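Long-range contacts in cystathionine gamma-lyase (Saccharomyces cerevisiae, PDB 1N8P), which belongs to the Cys/Met metabolism family of PLP-dependent enzymes and holds covalently bound pyridoxal-5'-phosphate in a pocket completed by a second subunit: residues V142-P147 with L175-T180; T151-D156 with H289-V294; D195-S200 with V215-N220; T202-G207 with L255-A260. All coordinates share one frame; numbering follows the deposited sequence.

Interaction 1: V142-P147 with L175-T180; sequences VWIETP and LVVDNT. With PLP (pyridoxal-5'-phosphate), chain E.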
# COMPACT_ATOMS: atom_id res chain seq x y z
N VAL A 142 -7.27 12.22 35.82
CA VAL A 142 -8.30 13.24 35.56
C VAL A 142 -8.27 13.36 34.04
O VAL A 142 -7.24 13.76 33.46
CB VAL A 142 -7.95 14.62 36.18
CG1 VAL A 142 -9.05 15.61 35.90
CG2 VAL A 142 -7.81 14.49 37.66
N TRP A 143 -9.37 12.98 33.41
CA TRP A 143 -9.46 13.01 31.96
C TRP A 143 -10.29 14.19 31.49
O TRP A 143 -11.44 14.33 31.88
CB TRP A 143 -10.05 11.70 31.46
CG TRP A 143 -9.87 11.44 29.98
CD1 TRP A 143 -10.67 11.86 28.97
CD2 TRP A 143 -8.85 10.63 29.37
NE1 TRP A 143 -10.22 11.37 27.77
CE2 TRP A 143 -9.11 10.60 27.99
CE3 TRP A 143 -7.75 9.92 29.87
CZ2 TRP A 143 -8.30 9.90 27.09
CZ3 TRP A 143 -6.96 9.22 28.97
CH2 TRP A 143 -7.24 9.22 27.60
N ILE A 144 -9.69 15.03 30.65
CA ILE A 144 -10.35 16.20 30.11
C ILE A 144 -10.44 16.14 28.59
O ILE A 144 -9.44 15.99 27.91
CB ILE A 144 -9.61 17.48 30.49
CG1 ILE A 144 -9.69 17.71 31.99
CG2 ILE A 144 -10.20 18.64 29.74
CD1 ILE A 144 -8.92 18.96 32.44
N GLU A 145 -11.65 16.29 28.08
CA GLU A 145 -11.90 16.27 26.65
C GLU A 145 -12.19 17.74 26.34
O GLU A 145 -13.33 18.12 26.16
CB GLU A 145 -13.12 15.40 26.39
CG GLU A 145 -13.35 14.99 24.97
CD GLU A 145 -14.58 14.13 24.83
OE1 GLU A 145 -15.69 14.67 25.04
OE2 GLU A 145 -14.45 12.92 24.54
N THR A 146 -11.14 18.55 26.28
CA THR A 146 -11.29 19.99 26.07
C THR A 146 -12.54 20.36 25.32
O THR A 146 -13.49 20.83 25.94
CB THR A 146 -10.05 20.63 25.41
OG1 THR A 146 -9.47 19.72 24.46
CG2 THR A 146 -9.05 21.03 26.48
N PRO A 147 -12.59 20.19 23.99
CA PRO A 147 -13.92 20.62 23.53
C PRO A 147 -14.80 19.37 23.56
O PRO A 147 -14.56 18.39 22.87
CB PRO A 147 -13.66 21.17 22.13
CG PRO A 147 -12.19 21.47 22.15
CD PRO A 147 -11.62 20.30 22.90
N LEU A 175 -3.00 14.40 34.81
CA LEU A 175 -4.10 14.97 34.04
C LEU A 175 -3.91 14.68 32.53
O LEU A 175 -2.89 15.07 31.94
CB LEU A 175 -4.16 16.49 34.28
CG LEU A 175 -5.16 17.33 33.49
CD1 LEU A 175 -6.55 16.98 33.93
CD2 LEU A 175 -4.89 18.79 33.72
N VAL A 176 -4.88 14.01 31.93
CA VAL A 176 -4.80 13.73 30.49
C VAL A 176 -5.83 14.58 29.76
O VAL A 176 -6.97 14.69 30.22
CB VAL A 176 -5.07 12.26 30.18
CG1 VAL A 176 -5.04 12.05 28.72
CG2 VAL A 176 -4.02 11.36 30.84
N VAL A 177 -5.44 15.19 28.64
CA VAL A 177 -6.36 16.00 27.83
C VAL A 177 -6.45 15.48 26.39
O VAL A 177 -5.43 15.36 25.71
CB VAL A 177 -5.95 17.46 27.79
CG1 VAL A 177 -6.84 18.22 26.84
CG2 VAL A 177 -6.09 18.07 29.16
N ASP A 178 -7.69 15.16 25.98
CA ASP A 178 -8.02 14.65 24.65
C ASP A 178 -8.08 15.87 23.78
O ASP A 178 -9.02 16.64 23.87
CB ASP A 178 -9.41 14.01 24.63
CG ASP A 178 -9.62 13.12 23.43
OD1 ASP A 178 -9.43 13.57 22.28
OD2 ASP A 178 -9.99 11.95 23.63
N ASN A 179 -7.08 16.01 22.91
CA ASN A 179 -6.90 17.15 22.02
C ASN A 179 -7.26 16.84 20.58
O ASN A 179 -6.87 17.60 19.69
CB ASN A 179 -5.42 17.55 22.13
CG ASN A 179 -5.07 18.86 21.44
OD1 ASN A 179 -5.79 19.84 21.53
ND2 ASN A 179 -3.92 18.88 20.80
N THR A 180 -7.99 15.74 20.34
CA THR A 180 -8.41 15.31 18.99
C THR A 180 -9.09 16.37 18.09
O THR A 180 -8.58 16.71 17.02
CB THR A 180 -9.36 14.04 19.07
OG1 THR A 180 -8.59 12.87 19.44
CG2 THR A 180 -10.07 13.79 17.73
N1 PLP E . -11.87 10.03 21.00
C2 PLP E . -12.42 11.09 20.30
C2A PLP E . -12.46 12.41 21.06
C3 PLP E . -12.88 10.79 18.92
O3 PLP E . -13.37 11.90 18.30
C4 PLP E . -12.76 9.48 18.37
C4A PLP E . -13.27 9.17 16.99
C5 PLP E . -12.15 8.44 19.25
C6 PLP E . -11.72 8.75 20.52
C5A PLP E . -11.93 7.04 18.65
O4P PLP E . -10.65 6.86 18.07
P PLP E . -10.25 5.46 17.50
O1P PLP E . -9.02 5.73 16.81
O2P PLP E . -11.37 5.05 16.56
O3P PLP E . -10.20 4.61 18.68

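Interaction 2: T151-D156 with H289-V294; sequences TLKVTD and HPNYDV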
# COMPACT_ATOMS: atom_id res chain seq x y z
N THR A 151 -21.59 19.20 22.52
CA THR A 151 -22.00 20.49 23.06
C THR A 151 -20.92 21.52 22.75
O THR A 151 -21.19 22.70 22.51
CB THR A 151 -22.25 20.40 24.59
OG1 THR A 151 -23.33 19.49 24.83
CG2 THR A 151 -22.62 21.75 25.18
N LEU A 152 -19.68 21.06 22.76
CA LEU A 152 -18.53 21.89 22.47
C LEU A 152 -18.15 22.85 23.59
O LEU A 152 -17.83 24.00 23.34
CB LEU A 152 -18.78 22.65 21.17
CG LEU A 152 -19.02 21.73 19.96
CD1 LEU A 152 -19.03 22.52 18.67
CD2 LEU A 152 -17.93 20.70 19.91
N LYS A 153 -18.16 22.33 24.82
CA LYS A 153 -17.82 23.06 26.05
C LYS A 153 -16.32 23.11 26.31
O LYS A 153 -15.68 22.09 26.43
CB LYS A 153 -18.53 22.40 27.24
CG LYS A 153 -18.27 23.06 28.58
CD LYS A 153 -18.84 22.26 29.74
CE LYS A 153 -20.35 22.10 29.61
NZ LYS A 153 -20.75 21.23 28.46
N VAL A 154 -15.75 24.30 26.41
CA VAL A 154 -14.32 24.41 26.65
C VAL A 154 -13.99 24.33 28.13
O VAL A 154 -14.75 24.84 28.94
CB VAL A 154 -13.81 25.75 26.11
CG1 VAL A 154 -12.36 25.93 26.45
CG2 VAL A 154 -14.01 25.78 24.61
N THR A 155 -12.87 23.71 28.47
CA THR A 155 -12.43 23.56 29.85
C THR A 155 -11.04 24.18 30.03
O THR A 155 -10.17 24.09 29.15
CB THR A 155 -12.36 22.06 30.30
OG1 THR A 155 -13.68 21.49 30.32
CG2 THR A 155 -11.78 21.95 31.69
N ASP A 156 -10.83 24.82 31.19
CA ASP A 156 -9.55 25.45 31.49
C ASP A 156 -8.53 24.44 32.05
O ASP A 156 -8.51 24.10 33.24
CB ASP A 156 -9.73 26.60 32.48
CG ASP A 156 -8.54 27.56 32.48
OD1 ASP A 156 -7.39 27.11 32.57
OD2 ASP A 156 -8.78 28.78 32.39
N HIS A 289 -19.42 32.48 23.17
CA HIS A 289 -19.31 31.14 23.72
C HIS A 289 -19.10 31.16 25.24
O HIS A 289 -18.23 31.86 25.77
CB HIS A 289 -18.16 30.40 23.06
CG HIS A 289 -18.08 28.95 23.42
ND1 HIS A 289 -18.87 27.99 22.83
CD2 HIS A 289 -17.29 28.30 24.31
CE1 HIS A 289 -18.56 26.81 23.32
NE2 HIS A 289 -17.61 26.96 24.22
N PRO A 290 -19.89 30.37 25.96
CA PRO A 290 -19.81 30.30 27.41
C PRO A 290 -18.43 30.35 27.99
O PRO A 290 -18.22 30.91 29.05
CB PRO A 290 -20.53 29.00 27.71
CG PRO A 290 -21.66 29.08 26.77
CD PRO A 290 -20.97 29.50 25.47
N ASN A 291 -17.46 29.80 27.30
CA ASN A 291 -16.14 29.82 27.90
C ASN A 291 -15.14 30.56 27.01
O ASN A 291 -13.93 30.33 27.11
CB ASN A 291 -15.70 28.37 28.16
CG ASN A 291 -16.84 27.48 28.73
OD1 ASN A 291 -17.20 27.56 29.91
ND2 ASN A 291 -17.41 26.63 27.86
N TYR A 292 -15.66 31.47 26.19
CA TYR A 292 -14.82 32.19 25.26
C TYR A 292 -13.52 32.72 25.84
O TYR A 292 -12.54 32.92 25.10
CB TYR A 292 -15.59 33.34 24.61
CG TYR A 292 -14.88 33.84 23.37
CD1 TYR A 292 -14.96 33.13 22.17
CD2 TYR A 292 -14.03 34.94 23.43
CE1 TYR A 292 -14.19 33.49 21.07
CE2 TYR A 292 -13.25 35.30 22.34
CZ TYR A 292 -13.33 34.57 21.17
OH TYR A 292 -12.50 34.90 20.12
N ASP A 293 -13.51 32.93 27.15
CA ASP A 293 -12.33 33.45 27.84
C ASP A 293 -11.22 32.41 27.77
O ASP A 293 -10.05 32.76 27.59
CB ASP A 293 -12.69 33.79 29.30
CG ASP A 293 -12.94 32.54 30.19
OD1 ASP A 293 -13.86 31.73 29.89
OD2 ASP A 293 -12.22 32.40 31.20
N VAL A 294 -11.59 31.14 27.90
CA VAL A 294 -10.65 30.02 27.85
C VAL A 294 -10.15 29.80 26.42
O VAL A 294 -8.98 29.53 26.17
CB VAL A 294 -11.32 28.73 28.34
CG1 VAL A 294 -10.32 27.60 28.30
CG2 VAL A 294 -11.86 28.94 29.72

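Interaction 3: D195-S200 with V215-N220; sequences DIVVHS and VLATNN. With PLP (pyridoxal-5'-phosphate), chain E.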
# COMPACT_ATOMS: atom_id res chain seq x y z
N ASP A 195 -0.50 16.39 31.86
CA ASP A 195 0.60 15.45 31.90
C ASP A 195 0.67 14.63 30.64
O ASP A 195 1.75 14.17 30.26
CB ASP A 195 0.48 14.57 33.13
CG ASP A 195 0.50 15.38 34.40
OD1 ASP A 195 1.54 15.98 34.70
OD2 ASP A 195 -0.53 15.41 35.10
N ILE A 196 -0.48 14.46 29.98
CA ILE A 196 -0.53 13.71 28.73
C ILE A 196 -1.57 14.27 27.77
O ILE A 196 -2.66 14.68 28.20
CB ILE A 196 -0.88 12.21 28.94
CG1 ILE A 196 -0.17 11.64 30.16
CG2 ILE A 196 -0.37 11.39 27.79
CD1 ILE A 196 -0.41 10.16 30.35
N VAL A 197 -1.21 14.29 26.48
CA VAL A 197 -2.09 14.74 25.40
C VAL A 197 -2.40 13.52 24.58
O VAL A 197 -1.49 12.87 24.10
CB VAL A 197 -1.42 15.67 24.42
CG1 VAL A 197 -2.23 16.94 24.29
CG2 VAL A 197 -0.01 15.95 24.84
N VAL A 198 -3.69 13.22 24.43
CA VAL A 198 -4.14 12.06 23.65
C VAL A 198 -4.79 12.53 22.35
O VAL A 198 -5.37 13.61 22.30
CB VAL A 198 -5.17 11.24 24.44
CG1 VAL A 198 -5.78 10.21 23.56
CG2 VAL A 198 -4.52 10.57 25.61
N HIS A 199 -4.67 11.75 21.29
CA HIS A 199 -5.29 12.10 20.02
C HIS A 199 -5.74 10.86 19.33
O HIS A 199 -5.14 9.79 19.47
CB HIS A 199 -4.32 12.71 19.05
CG HIS A 199 -3.92 14.11 19.37
ND1 HIS A 199 -4.58 15.20 18.86
CD2 HIS A 199 -2.86 14.59 20.06
CE1 HIS A 199 -3.94 16.30 19.21
NE2 HIS A 199 -2.89 15.96 19.94
N SER A 200 -6.81 11.02 18.58
CA SER A 200 -7.32 9.96 17.75
C SER A 200 -6.78 10.54 16.43
O SER A 200 -7.30 11.54 15.93
CB SER A 200 -8.83 9.97 17.78
OG SER A 200 -9.29 8.94 16.97
N VAL A 215 -2.25 8.59 19.03
CA VAL A 215 -0.94 8.96 19.56
C VAL A 215 -1.03 9.87 20.78
O VAL A 215 -1.98 10.65 20.91
CB VAL A 215 -0.05 9.67 18.53
CG1 VAL A 215 0.29 8.71 17.43
CG2 VAL A 215 -0.74 10.92 17.98
N LEU A 216 -0.04 9.75 21.66
CA LEU A 216 0.00 10.59 22.84
C LEU A 216 1.37 11.25 22.84
O LEU A 216 2.28 10.86 22.08
CB LEU A 216 -0.23 9.75 24.12
CG LEU A 216 0.78 9.03 25.05
CD1 LEU A 216 0.27 7.61 25.39
CD2 LEU A 216 2.14 8.94 24.42
N ALA A 217 1.48 12.29 23.66
CA ALA A 217 2.73 13.01 23.83
C ALA A 217 2.81 13.47 25.30
O ALA A 217 1.77 13.76 25.93
CB ALA A 217 2.81 14.20 22.90
N THR A 218 4.03 13.48 25.83
CA THR A 218 4.30 13.93 27.20
C THR A 218 5.76 14.34 27.32
O THR A 218 6.63 13.86 26.59
CB THR A 218 4.06 12.87 28.26
OG1 THR A 218 4.94 11.77 28.03
CG2 THR A 218 2.64 12.37 28.21
N ASN A 219 6.00 15.23 28.28
CA ASN A 219 7.31 15.77 28.58
C ASN A 219 7.90 14.99 29.73
O ASN A 219 9.10 15.03 29.97
CB ASN A 219 7.15 17.23 28.95
CG ASN A 219 6.88 18.10 27.76
OD1 ASN A 219 6.21 19.11 27.85
ND2 ASN A 219 7.44 17.71 26.63
N ASN A 220 7.03 14.26 30.42
CA ASN A 220 7.38 13.46 31.58
C ASN A 220 8.09 12.16 31.19
O ASN A 220 7.45 11.17 30.85
CB ASN A 220 6.09 13.15 32.34
CG ASN A 220 6.33 12.44 33.63
OD1 ASN A 220 5.42 12.29 34.43
ND2 ASN A 220 7.54 11.98 33.84
N1 PLP E . -11.87 10.03 21.00
C2 PLP E . -12.42 11.09 20.30
C2A PLP E . -12.46 12.41 21.06
C3 PLP E . -12.88 10.79 18.92
O3 PLP E . -13.37 11.90 18.30
C4 PLP E . -12.76 9.48 18.37
C4A PLP E . -13.27 9.17 16.99
C5 PLP E . -12.15 8.44 19.25
C6 PLP E . -11.72 8.75 20.52
C5A PLP E . -11.93 7.04 18.65
O4P PLP E . -10.65 6.86 18.07
P PLP E . -10.25 5.46 17.50
O1P PLP E . -9.02 5.73 16.81
O2P PLP E . -11.37 5.05 16.56
O3P PLP E . -10.20 4.61 18.68

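Interaction 4: T202-G207 with L255-A260; sequences TKYING and LRVRQA. With PLP (pyridoxal-5'-phosphate), chain E.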
# COMPACT_ATOMS: atom_id res chain seq x y z
N THR A 202 -7.00 9.47 13.71
CA THR A 202 -7.95 9.09 12.67
C THR A 202 -8.59 10.34 12.13
O THR A 202 -8.91 10.45 10.96
CB THR A 202 -9.09 8.25 13.24
OG1 THR A 202 -8.54 7.10 13.89
CG2 THR A 202 -10.05 7.84 12.13
N LYS A 203 -8.76 11.29 13.00
CA LYS A 203 -9.41 12.51 12.61
C LYS A 203 -8.53 13.54 11.89
O LYS A 203 -8.16 13.32 10.76
CB LYS A 203 -10.10 13.10 13.84
CG LYS A 203 -11.39 12.36 14.23
CD LYS A 203 -11.18 10.95 14.74
CE LYS A 203 -12.49 10.16 14.78
NZ LYS A 203 -12.45 9.21 15.89
N TYR A 204 -8.17 14.63 12.55
CA TYR A 204 -7.38 15.70 11.94
C TYR A 204 -5.93 15.49 11.55
O TYR A 204 -5.49 16.08 10.56
CB TYR A 204 -7.43 16.97 12.79
CG TYR A 204 -8.81 17.47 13.04
CD1 TYR A 204 -9.61 16.90 14.03
CD2 TYR A 204 -9.36 18.49 12.26
CE1 TYR A 204 -10.93 17.33 14.24
CE2 TYR A 204 -10.68 18.92 12.45
CZ TYR A 204 -11.45 18.34 13.45
OH TYR A 204 -12.74 18.76 13.66
N ILE A 205 -5.18 14.72 12.33
CA ILE A 205 -3.75 14.49 12.04
C ILE A 205 -3.56 13.79 10.67
O ILE A 205 -3.03 14.39 9.74
CB ILE A 205 -3.05 13.69 13.22
CG1 ILE A 205 -2.94 14.60 14.45
CG2 ILE A 205 -1.65 13.21 12.84
CD1 ILE A 205 -2.59 13.87 15.72
N ASN A 206 -3.98 12.54 10.52
CA ASN A 206 -3.84 11.91 9.22
C ASN A 206 -4.75 12.71 8.31
O ASN A 206 -4.36 13.11 7.20
CB ASN A 206 -4.30 10.47 9.25
CG ASN A 206 -4.49 9.91 7.87
OD1 ASN A 206 -5.50 10.14 7.22
ND2 ASN A 206 -3.51 9.19 7.40
N GLY A 207 -5.98 12.89 8.83
CA GLY A 207 -7.02 13.66 8.18
C GLY A 207 -7.60 13.29 6.84
O GLY A 207 -8.30 14.11 6.24
N LEU A 255 -2.48 23.59 7.11
CA LEU A 255 -3.30 24.20 6.06
C LEU A 255 -4.76 23.73 6.16
O LEU A 255 -5.68 24.52 6.08
CB LEU A 255 -2.74 23.88 4.68
CG LEU A 255 -1.32 24.43 4.48
CD1 LEU A 255 -0.87 24.15 3.06
CD2 LEU A 255 -1.30 25.92 4.76
N ARG A 256 -4.98 22.44 6.36
CA ARG A 256 -6.34 21.92 6.48
C ARG A 256 -7.09 22.52 7.66
O ARG A 256 -8.14 23.09 7.49
CB ARG A 256 -6.34 20.40 6.61
CG ARG A 256 -5.91 19.68 5.38
CD ARG A 256 -6.09 18.19 5.54
NE ARG A 256 -4.93 17.51 6.12
CZ ARG A 256 -4.79 17.24 7.40
NH1 ARG A 256 -5.73 17.60 8.24
NH2 ARG A 256 -3.74 16.55 7.84
N VAL A 257 -6.55 22.37 8.86
CA VAL A 257 -7.18 22.90 10.08
C VAL A 257 -7.43 24.40 10.07
O VAL A 257 -8.36 24.89 10.69
CB VAL A 257 -6.32 22.56 11.27
CG1 VAL A 257 -6.83 23.28 12.47
CG2 VAL A 257 -6.34 21.06 11.49
N ARG A 258 -6.58 25.13 9.37
CA ARG A 258 -6.70 26.58 9.27
C ARG A 258 -7.94 26.93 8.46
O ARG A 258 -8.65 27.87 8.77
CB ARG A 258 -5.44 27.18 8.59
CG ARG A 258 -5.31 28.70 8.65
CD ARG A 258 -4.92 29.14 10.03
NE ARG A 258 -4.96 30.59 10.19
CZ ARG A 258 -4.92 31.20 11.37
NH1 ARG A 258 -4.83 30.50 12.49
NH2 ARG A 258 -4.98 32.52 11.43
N GLN A 259 -8.18 26.16 7.40
CA GLN A 259 -9.29 26.37 6.50
C GLN A 259 -10.62 25.88 7.10
O GLN A 259 -11.63 26.56 7.07
CB GLN A 259 -9.00 25.64 5.21
CG GLN A 259 -10.06 25.78 4.16
CD GLN A 259 -10.12 27.15 3.64
OE1 GLN A 259 -9.09 27.74 3.35
NE2 GLN A 259 -11.31 27.69 3.50
N ALA A 260 -10.60 24.67 7.64
CA ALA A 260 -11.79 24.09 8.22
C ALA A 260 -12.31 25.01 9.32
O ALA A 260 -13.51 25.11 9.54
CB ALA A 260 -11.46 22.69 8.77
N1 PLP E . -11.87 10.03 21.00
C2 PLP E . -12.42 11.09 20.30
C2A PLP E . -12.46 12.41 21.06
C3 PLP E . -12.88 10.79 18.92
O3 PLP E . -13.37 11.90 18.30
C4 PLP E . -12.76 9.48 18.37
C4A PLP E . -13.27 9.17 16.99
C5 PLP E . -12.15 8.44 19.25
C6 PLP E . -11.72 8.75 20.52
C5A PLP E . -11.93 7.04 18.65
O4P PLP E . -10.65 6.86 18.07
P PLP E . -10.25 5.46 17.50
O1P PLP E . -9.02 5.73 16.81
O2P PLP E . -11.37 5.05 16.56
O3P PLP E . -10.20 4.61 18.68

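Interaction 1: V142-P147 with L175-T180
A beta-alpha-beta unit sets Trp143 of strand 139-144 beside Val176 of strand 174-178, with the pyridoxal-5'-phosphate pocket beyond the C-terminal end of the second strand. The axes of strand pieces 142-144 and 175-178 diverge by 19°, and the parallel bridges Val142-Leu175, Trp143-Val176 and Ile144-Val177 fix the register. Three backbone bonds form the ladder: Val176 N to Val142 O (2.8 Å), Ile144 N to Val176 O (2.8 Å) and Asp178 N to Ile144 O (2.7 Å). With CG1 anti to its backbone N (chi1 177°), Val176 lays that methyl over one indole face of Trp143, 3.7 Å from the six-membered ring centroid and 22° off the normal, a CH-pi contact. On the other side of the sheet, Leu175 CD1 meets Val142 CG1 at 3.5 Å and Ile144 CD1 at 3.4 Å. Asp178 OD1 accepts from Thr180 N through its anti lone pair, an Asx turn, and from Thr180 OG1 on the syn side. This double grip restrains the carboxylate, whose OD1 lies 3.5 Å from PLP C2A. Helix 157-167 packs on Val142, Ile144 and Leu175, helix 79-88 on Trp143, and strand 196-200 continues the sheet past strand 174-178.

Interaction 2: T151-D156 with H289-V294
The imidazole of His289 turns an edge to Leu152: the carbonyl oxygen Leu152 O lies near the ring plane, 2.9 Å from His289 CE1, while the backbone N of Val154 lies further along the rim, also in plane. NE2 is close to the same oxygen, but its angle is too poor for a hydrogen bond. Over one ring face sits Pro290 CD, 3.5 Å above the plane and offset toward the rim. The motif on this side is a type I beta turn, His289 to Tyr292, closed by Tyr292 N to His289 O (2.6 Å) and running into helix 292-298. Facing it is the loop that leads from strand 139-144 to helix 157-167, so the contact joins a beta-alpha connection of the seven-stranded sheet to the region between strands 278-282 and 307-312 of the five-stranded one. Val154 is the central side chain. Its CG1 stands anti to the backbone N (chi1 175°) and packs on Val294, coming 3.5 Å from Val294 CB as the two valines run antiparallel alongside one another. Its other methyl, CG2, approaches His289 NE2 obliquely at 3.8 Å, and its CB meets Asn291 CB at 3.8 Å. Lys153 directs its ammonium elsewhere, to a salt bridge with Asp101. Asp156 caps helix 157-167 through OD1 to Lys159 N, and its OD2, salt-bridged to Lys297, lies 4.1 Å from Val294 CG2.

Interaction 3: D195-S200 with V215-N220
Val197 CG2 meets Ala217 CB at 3.8 Å on one face of the sheet, where His199 and Val215 also stand; Val198 and Leu216 share the other. Beside the first pair, Val215 CG2 approaches His199 CB at 4.1 Å. The His199 ring brings an edge near Val215 O, while its NE2 is hydrogen-bonded to Glu68. Leu216 CG packs on Ile196 CG2 at 3.8 Å. The axes of strand pieces 196-200 and 215-218 run at 164°, and the backbone pattern confirms the antiparallel register. Val197 and Ala217 form a hydrogen-bonded pair, Val197 N reaching Ala217 O at 3.1 Å and Ala217 N returning to Val197 O at 3.1 Å, both donors in the carbonyl plane. Val215 N meets His199 O at 3.2 Å, with the donor tilted from the plane of the His199 carbonyl, and the bond from His199 N to Val215 O is weak; Val198 and Leu216 are the non-hydrogen-bonded pair between. At the strand end, Ser200 OG is anti to its backbone N (chi1 180°), which carries it to PLP O4P, to which it donates at 2.7 Å. Strand 214-218 runs antiparallel to both of its neighbours, 72-76 and 196-200, and this single reversed strand in a seven-stranded, otherwise parallel sheet is the signature of the fold-type I PLP-dependent enzymes.

Interaction 4: T202-G207 with L255-A260
Arg256 extends from helix 253-271 to the backbone of Tyr204 and Ile205. Its CB points toward the loop, yet CB, CG and CD all stay more than 4.2 Å from it, serving as the stem. CG stands anti to the carbonyl carbon (chi1 -69°), the chain continues extended to CD, and a bend at chi3 (-89°) swings the guanidinium round. NE then turns to Thr252 OG1 of the same chain, which it meets in a hydrogen bond. CZ comes 3.4 Å from Tyr204 O. NH1 makes the firm bond, to Tyr204 O at 2.8 Å (147° at the hydrogen), lying in the carbonyl plane while the oxygen is somewhat tilted from the guanidinium. NH2 adds weak bonds to Tyr204 O at 3.3 Å and Ile205 O at 3.0 Å, and has a further hydrogen bond to Gly249 O. Over one guanidinium face lies Gly207 CA, 4.1 Å from NH1. The carbonyls so gripped directly follow Lys203, whose NZ is covalently joined to PLP C4A at 1.4 Å, consistent with the internal aldimine of this enzyme family; the contact thus ties the lysine loop to the long helix 253-271. Beside the arginine, Val257 CG2 touches Tyr204 CD2 at 4.0 Å, the two side chains set roughly perpendicular. At the subunit boundary, Arg256 lies against Thr252 of the third subunit, and Leu255 against Gln259 of that same copy.

In the fold
From the N terminus, 142-147 opens interaction 1 and 151-156 opens interaction 2 before 175-180 closes the first, so the two cross. Interaction 1 closes a loop of 27 residues that includes the crossover helix 157-167. Then 195-200 opens interaction 3 and 202-207 opens interaction 4; these also cross, closing at 215-220 and 255-260. Both fall wholly within the long span of interaction 2, which ends at 289-294. Interactions 1 and 3 are neighbours in one sheet, linked by a probable hydrogen bond between Ser200 N and Thr180 OG1, and interactions 1, 3 and 4 converge on pyridoxal-5'-phosphate. Interaction 4 reaches helix 253-271, while interaction 2 connects with the region of the five-stranded sheet.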